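Local coordinates for pheromome Binding Protein (PDB 6VQ5), which probably binds pheromones or related odorant molecules and carries them, as insect odorant-binding proteins do, at residues D75-H80 / E85-L90; V91-E96 / K116-N121. All coordinates share one frame; numbering follows the deposited sequence.

Interaction 1: D75-H80 / E85-L90; sequences DLAKKH and EVAAKL
A helical hairpin brings Ala77, near the C-terminal end of helix 70-79, against Ala87 and Leu90 in the first turns of helix 84-100. Ala77 CB meets Ala87 CB at 4.0 Å, methyl against methyl. The two alanines lie directly across from each other, with Ala77 CA and Ala87 CA 5.3 Å apart, and their small side chains let the backbones come this near. Leu90, one turn further along, adds its CD1 methyl, 4.0 Å from Ala77 CB. Its first torsion, -78°, sets CG beside the backbone N, and its second, -180°, stretches CD1 away from CA toward Ala77. Ala77 CB thereby has two methyl neighbours, Ala87 CB and Leu90 CD1. Lys78 packs with the aliphatic part of its side chain: Lys78 CG is 3.9 Å from Ala87 CB, and beyond CG the extended chain leads away from the Ala87 methyl, the ammonium group taking no part in the packing.

This is the turn-connected pair of neighbouring helices within the all-helical PBP/GOBP fold, with four residues between the segments. The short axes pass 8.9 Å apart at an angle of 134°, well away from a straight antiparallel pair, so the helices splay on leaving the patch. No hydrogen bond spans it; apolar contact joins the two helices here. At the start of helix 84-100, Val86 N donates a hydrogen bond to Asp83 OD1. The C-terminal tail also packs here: Trp127 touches both Leu90 and His80, and its NE1 forms a weak hydrogen bond with Ala77 O. His80, at the end of 75-80, lines the pocket occupied by 2-(2-methoxyethoxy)ethanol together with Phe12, Ile13 and Ala128.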
loop_
_atom_site.group_PDB
_atom_site.type_symbol
_atom_site.label_atom_id
_atom_site.label_comp_id
_atom_site.label_asym_id
_atom_site.label_seq_id
_atom_site.Cartn_x
_atom_site.Cartn_y
_atom_site.Cartn_z
ATOM N N ASP A 75 9.295 10.097 1.232
ATOM C CA ASP A 75 9.918 10.313 -0.100
ATOM C C ASP A 75 8.920 9.922 -1.197
ATOM O O ASP A 75 8.665 10.773 -2.065
ATOM C CB ASP A 75 11.236 9.547 -0.248
ATOM C CG ASP A 75 12.428 10.228 0.383
ATOM O OD1 ASP A 75 12.236 11.307 0.975
ATOM O OD2 ASP A 75 13.540 9.673 0.269
ATOM N N LEU A 76 8.384 8.693 -1.144
ATOM C CA LEU A 76 7.374 8.153 -2.101
ATOM C C LEU A 76 6.178 9.103 -2.207
ATOM O O LEU A 76 5.634 9.235 -3.321
ATOM C CB LEU A 76 6.873 6.787 -1.622
ATOM C CG LEU A 76 7.811 5.604 -1.849
ATOM C CD1 LEU A 76 7.406 4.419 -0.976
ATOM C CD2 LEU A 76 7.839 5.205 -3.316
ATOM N N ALA A 77 5.745 9.673 -1.081
ATOM C CA ALA A 77 4.542 10.526 -0.990
ATOM C C ALA A 77 4.803 11.829 -1.750
ATOM O O ALA A 77 3.979 12.196 -2.607
ATOM C CB ALA A 77 4.191 10.767 0.455
ATOM N N LYS A 78 5.924 12.485 -1.451
ATOM C CA LYS A 78 6.387 13.715 -2.148
ATOM C C LYS A 78 6.603 13.386 -3.630
ATOM O O LYS A 78 6.161 14.178 -4.478
ATOM C CB LYS A 78 7.669 14.255 -1.504
ATOM C CG LYS A 78 7.504 14.886 -0.124
ATOM C CD LYS A 78 8.806 15.436 0.431
ATOM C CE LYS A 78 8.640 16.170 1.744
ATOM N NZ LYS A 78 9.944 16.629 2.282
ATOM N N LYS A 79 7.222 12.234 -3.906
ATOM C CA LYS A 79 7.512 11.699 -5.266
ATOM C C LYS A 79 6.219 11.611 -6.087
ATOM O O LYS A 79 6.304 11.709 -7.322
ATOM C CB LYS A 79 8.186 10.326 -5.151
ATOM C CG LYS A 79 9.258 10.023 -6.192
ATOM C CD LYS A 79 10.304 9.027 -5.715
ATOM C CE LYS A 79 10.471 7.844 -6.646
ATOM N NZ LYS A 79 11.649 7.024 -6.277
ATOM N N HIS A 80 5.073 11.428 -5.421
ATOM C CA HIS A 80 3.710 11.390 -6.019
ATOM C C HIS A 80 2.972 12.714 -5.773
ATOM O O HIS A 80 1.730 12.688 -5.680
ATOM C CB HIS A 80 2.926 10.195 -5.460
ATOM C CG HIS A 80 3.410 8.869 -5.946
ATOM N ND1 HIS A 80 4.748 8.512 -5.914
ATOM C CD2 HIS A 80 2.743 7.815 -6.470
ATOM C CE1 HIS A 80 4.883 7.291 -6.394
ATOM N NE2 HIS A 80 3.666 6.840 -6.743
ATOM N N GLU A 85 3.693 19.066 4.261
ATOM C CA GLU A 85 2.609 18.911 5.269
ATOM C C GLU A 85 1.824 17.623 4.996
ATOM O O GLU A 85 1.677 16.815 5.936
ATOM C CB GLU A 85 1.667 20.119 5.251
ATOM C CG GLU A 85 2.306 21.421 5.717
ATOM C CD GLU A 85 2.907 22.314 4.638
ATOM O OE1 GLU A 85 2.742 22.007 3.429
ATOM O OE2 GLU A 85 3.545 23.324 5.009
ATOM N N VAL A 86 1.337 17.429 3.768
ATOM C CA VAL A 86 0.454 16.268 3.441
ATOM C C VAL A 86 1.260 14.966 3.566
ATOM O O VAL A 86 0.717 14.016 4.166
ATOM C CB VAL A 86 -0.249 16.394 2.075
ATOM C CG1 VAL A 86 0.719 16.471 0.922
ATOM C CG2 VAL A 86 -1.217 15.245 1.846
ATOM N N ALA A 87 2.495 14.924 3.053
ATOM C CA ALA A 87 3.397 13.746 3.123
ATOM C C ALA A 87 3.511 13.259 4.574
ATOM O O ALA A 87 3.392 12.046 4.806
ATOM C CB ALA A 87 4.753 14.090 2.565
ATOM N N ALA A 88 3.727 14.182 5.514
ATOM C CA ALA A 88 3.828 13.913 6.967
ATOM C C ALA A 88 2.511 13.321 7.484
ATOM O O ALA A 88 2.584 12.359 8.267
ATOM C CB ALA A 88 4.199 15.177 7.703
ATOM N N LYS A 89 1.357 13.857 7.061
ATOM C CA LYS A 89 0.018 13.369 7.501
ATOM C C LYS A 89 -0.179 11.930 7.011
ATOM O O LYS A 89 -0.615 11.093 7.820
ATOM C CB LYS A 89 -1.136 14.229 6.973
ATOM C CG LYS A 89 -1.170 15.690 7.408
ATOM C CD LYS A 89 -1.042 15.938 8.908
ATOM C CE LYS A 89 0.378 16.297 9.318
ATOM N NZ LYS A 89 0.681 15.949 10.728
ATOM N N LEU A 90 0.125 11.667 5.734
ATOM C CA LEU A 90 0.012 10.328 5.088
ATOM C C LEU A 90 0.804 9.283 5.879
ATOM O O LEU A 90 0.231 8.225 6.192
ATOM C CB LEU A 90 0.536 10.399 3.651
ATOM C CG LEU A 90 -0.400 11.028 2.626
ATOM C CD1 LEU A 90 0.233 11.035 1.243
ATOM C CD2 LEU A 90 -1.733 10.309 2.593
#

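Interaction 2: V91-E96 / K116-N121; sequences VAILHE and KCFRTN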
loop_
_atom_site.group_PDB
_atom_site.type_symbol
_atom_site.label_atom_id
_atom_site.label_comp_id
_atom_site.label_asym_id
_atom_site.label_seq_id
_atom_site.Cartn_x
_atom_site.Cartn_y
_atom_site.Cartn_z
ATOM N N VAL A 91 2.078 9.551 6.156
ATOM C CA VAL A 91 2.988 8.583 6.838
ATOM C C VAL A 91 2.512 8.423 8.289
ATOM O O VAL A 91 2.582 7.288 8.809
ATOM C CB VAL A 91 4.468 9.016 6.732
ATOM C CG1 VAL A 91 5.387 8.193 7.626
ATOM C CG2 VAL A 91 4.963 8.987 5.291
ATOM N N ALA A 92 2.013 9.496 8.911
ATOM C CA ALA A 92 1.415 9.437 10.265
ATOM C C ALA A 92 0.261 8.427 10.252
ATOM O O ALA A 92 0.260 7.523 11.108
ATOM C CB ALA A 92 0.963 10.800 10.715
ATOM N N ILE A 93 -0.659 8.556 9.292
ATOM C CA ILE A 93 -1.827 7.641 9.124
ATOM C C ILE A 93 -1.317 6.219 8.846
ATOM O O ILE A 93 -1.886 5.272 9.426
ATOM C CB ILE A 93 -2.805 8.162 8.047
ATOM C CG1 ILE A 93 -3.778 9.191 8.634
ATOM C CG2 ILE A 93 -3.558 7.021 7.373
ATOM C CD1 ILE A 93 -4.126 10.313 7.687
ATOM N N LEU A 94 -0.296 6.060 8.005
ATOM C CA LEU A 94 0.248 4.722 7.639
ATOM C C LEU A 94 0.841 4.062 8.887
ATOM O O LEU A 94 0.617 2.849 9.064
ATOM C CB LEU A 94 1.297 4.873 6.529
ATOM C CG LEU A 94 1.971 3.580 6.067
ATOM C CD1 LEU A 94 0.953 2.617 5.475
ATOM C CD2 LEU A 94 3.080 3.874 5.076
ATOM N N HIS A 95 1.556 4.825 9.721
ATOM C CA HIS A 95 2.192 4.313 10.960
ATOM C C HIS A 95 1.109 3.812 11.911
ATOM O O HIS A 95 1.311 2.746 12.509
ATOM C CB HIS A 95 3.092 5.374 11.619
ATOM C CG HIS A 95 3.849 4.857 12.800
ATOM N ND1 HIS A 95 4.555 3.660 12.763
ATOM C CD2 HIS A 95 3.979 5.334 14.058
ATOM C CE1 HIS A 95 5.093 3.435 13.946
ATOM N NE2 HIS A 95 4.755 4.450 14.759
ATOM N N GLU A 96 0.006 4.548 12.055
ATOM C CA GLU A 96 -1.046 4.206 13.046
ATOM C C GLU A 96 -1.736 2.911 12.614
ATOM O O GLU A 96 -1.970 2.051 13.474
ATOM C CB GLU A 96 -1.996 5.381 13.272
ATOM C CG GLU A 96 -1.584 6.239 14.465
ATOM C CD GLU A 96 -1.375 5.490 15.782
ATOM O OE1 GLU A 96 -1.895 4.351 15.902
ATOM O OE2 GLU A 96 -0.694 6.031 16.688
ATOM N N LYS A 116 -5.673 -1.169 3.375
ATOM C CA LYS A 116 -7.116 -0.812 3.475
ATOM C C LYS A 116 -7.323 0.254 4.561
ATOM O O LYS A 116 -8.043 1.232 4.315
ATOM C CB LYS A 116 -7.941 -2.053 3.800
ATOM C CG LYS A 116 -8.065 -3.044 2.658
ATOM C CD LYS A 116 -9.225 -3.986 2.849
ATOM C CE LYS A 116 -8.939 -5.103 3.827
ATOM N NZ LYS A 116 -10.166 -5.881 4.071
ATOM N N CYS A 117 -6.736 0.044 5.732
ATOM C CA CYS A 117 -6.714 1.021 6.840
ATOM C C CYS A 117 -6.188 2.358 6.312
ATOM O O CYS A 117 -6.843 3.390 6.526
ATOM C CB CYS A 117 -5.855 0.490 7.978
ATOM S SG CYS A 117 -5.634 1.690 9.311
ATOM N N PHE A 118 -5.051 2.331 5.622
ATOM C CA PHE A 118 -4.402 3.525 5.024
ATOM C C PHE A 118 -5.378 4.224 4.066
ATOM O O PHE A 118 -5.719 5.393 4.282
ATOM C CB PHE A 118 -3.112 3.136 4.298
ATOM C CG PHE A 118 -2.474 4.281 3.570
ATOM C CD1 PHE A 118 -1.825 5.280 4.274
ATOM C CD2 PHE A 118 -2.550 4.374 2.186
ATOM C CE1 PHE A 118 -1.238 6.344 3.600
ATOM C CE2 PHE A 118 -1.984 5.447 1.511
ATOM C CZ PHE A 118 -1.315 6.423 2.219
ATOM N N ARG A 119 -5.807 3.523 3.015
ATOM C CA ARG A 119 -6.649 4.104 1.939
ATOM C C ARG A 119 -7.906 4.719 2.562
ATOM O O ARG A 119 -8.277 5.825 2.151
ATOM C CB ARG A 119 -6.995 3.035 0.904
ATOM C CG ARG A 119 -8.038 3.463 -0.113
ATOM C CD ARG A 119 -7.549 4.638 -0.919
ATOM N NE ARG A 119 -8.581 5.128 -1.821
ATOM C CZ ARG A 119 -9.416 6.137 -1.568
ATOM N NH1 ARG A 119 -9.383 6.784 -0.415
ATOM N NH2 ARG A 119 -10.310 6.474 -2.475
ATOM N N THR A 120 -8.527 4.041 3.520
ATOM C CA THR A 120 -9.799 4.494 4.130
ATOM C C THR A 120 -9.552 5.744 4.995
ATOM O O THR A 120 -10.409 6.641 4.939
ATOM C CB THR A 120 -10.525 3.336 4.836
ATOM O OG1 THR A 120 -11.055 2.464 3.836
ATOM C CG2 THR A 120 -11.662 3.786 5.724
ATOM N N ASN A 121 -8.435 5.840 5.728
ATOM C CA ASN A 121 -8.195 6.938 6.710
ATOM C C ASN A 121 -7.523 8.165 6.066
ATOM O O ASN A 121 -7.368 9.184 6.772
ATOM C CB ASN A 121 -7.387 6.459 7.915
ATOM C CG ASN A 121 -8.202 5.645 8.905
ATOM O OD1 ASN A 121 -9.424 5.523 8.805
ATOM N ND2 ASN A 121 -7.533 5.093 9.902
#
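The Phe118 ring meets Leu94 and Ile93 at its CD1 corner, both coming in at a slant, while Tyr36 of helix 28-37 also touches this side chain. Leu94 CB is 3.9 Å from Phe118 CD1 and 4.1 Å from Phe118 CE1, and Leu94 CD1 reaches the same corner at 4.0 Å from Phe118 CD1. Ile93 contributes a branch: its CG2 methyl stands 4.0 Å from Phe118 CD1, the two side chains crossing at about a right angle. In Phe118 the ring carbon CG is anti to the backbone N (chi1 175°), which swings the ring over to Leu94. The other flat group, the Asn121 amide, leaves the packing to the rest of its residue: Asn121 CB lies 3.9 Å from Ile93 CG2, and Asn121 O sits 3.6 Å from Ile93 CD1. Ile93 thus reaches two residues one turn apart on helix 107-121, CG2 wedged between Phe118 and Asn121 and CD1 against the last carbonyl of 116-121. Cutting Ile93 back to an alanine is likely to leave the Phe118 CD1 corner and Asn121 CB without their partner, opening a gap between the helices.

The segments belong to helix 84-100 and helix 107-121, whose short axes approach to 8.9 Å at 140°. Cys117, within 116-121, is disulfide-bonded to Cys97, the residue right after 91-96, one of the cross-links of the insect odorant-binding fold. Arg119 forms a cation-pi contact with Trp37 and hydrogen-bonds its carbonyl through NH2. Since no hydrogen bond crosses between the two segments, their contact is mostly aliphatic and aromatic, with Asn121 O as a polar neighbour of Ile93 CD1, and the disulfide supplies the covalent constraint.

Helix 84-100 is the element common to both contacts. Its first turns serve interaction 1, against helix 70-79, and the turns that follow serve interaction 2, against helix 107-121. Along the chain the two come in series, interaction 1 closing before interaction 2 opens, and their centres are 12 Å apart. They meet where Leu90 O packs 3.5 Å from Phe118 CE1. One helix therefore joins a sequence-local hairpin beside the ligand pocket to a longer-range pairing secured by a disulfide. Ile122, just after helix 107-121, touches Leu90 of interaction 1 and Ile93 of interaction 2.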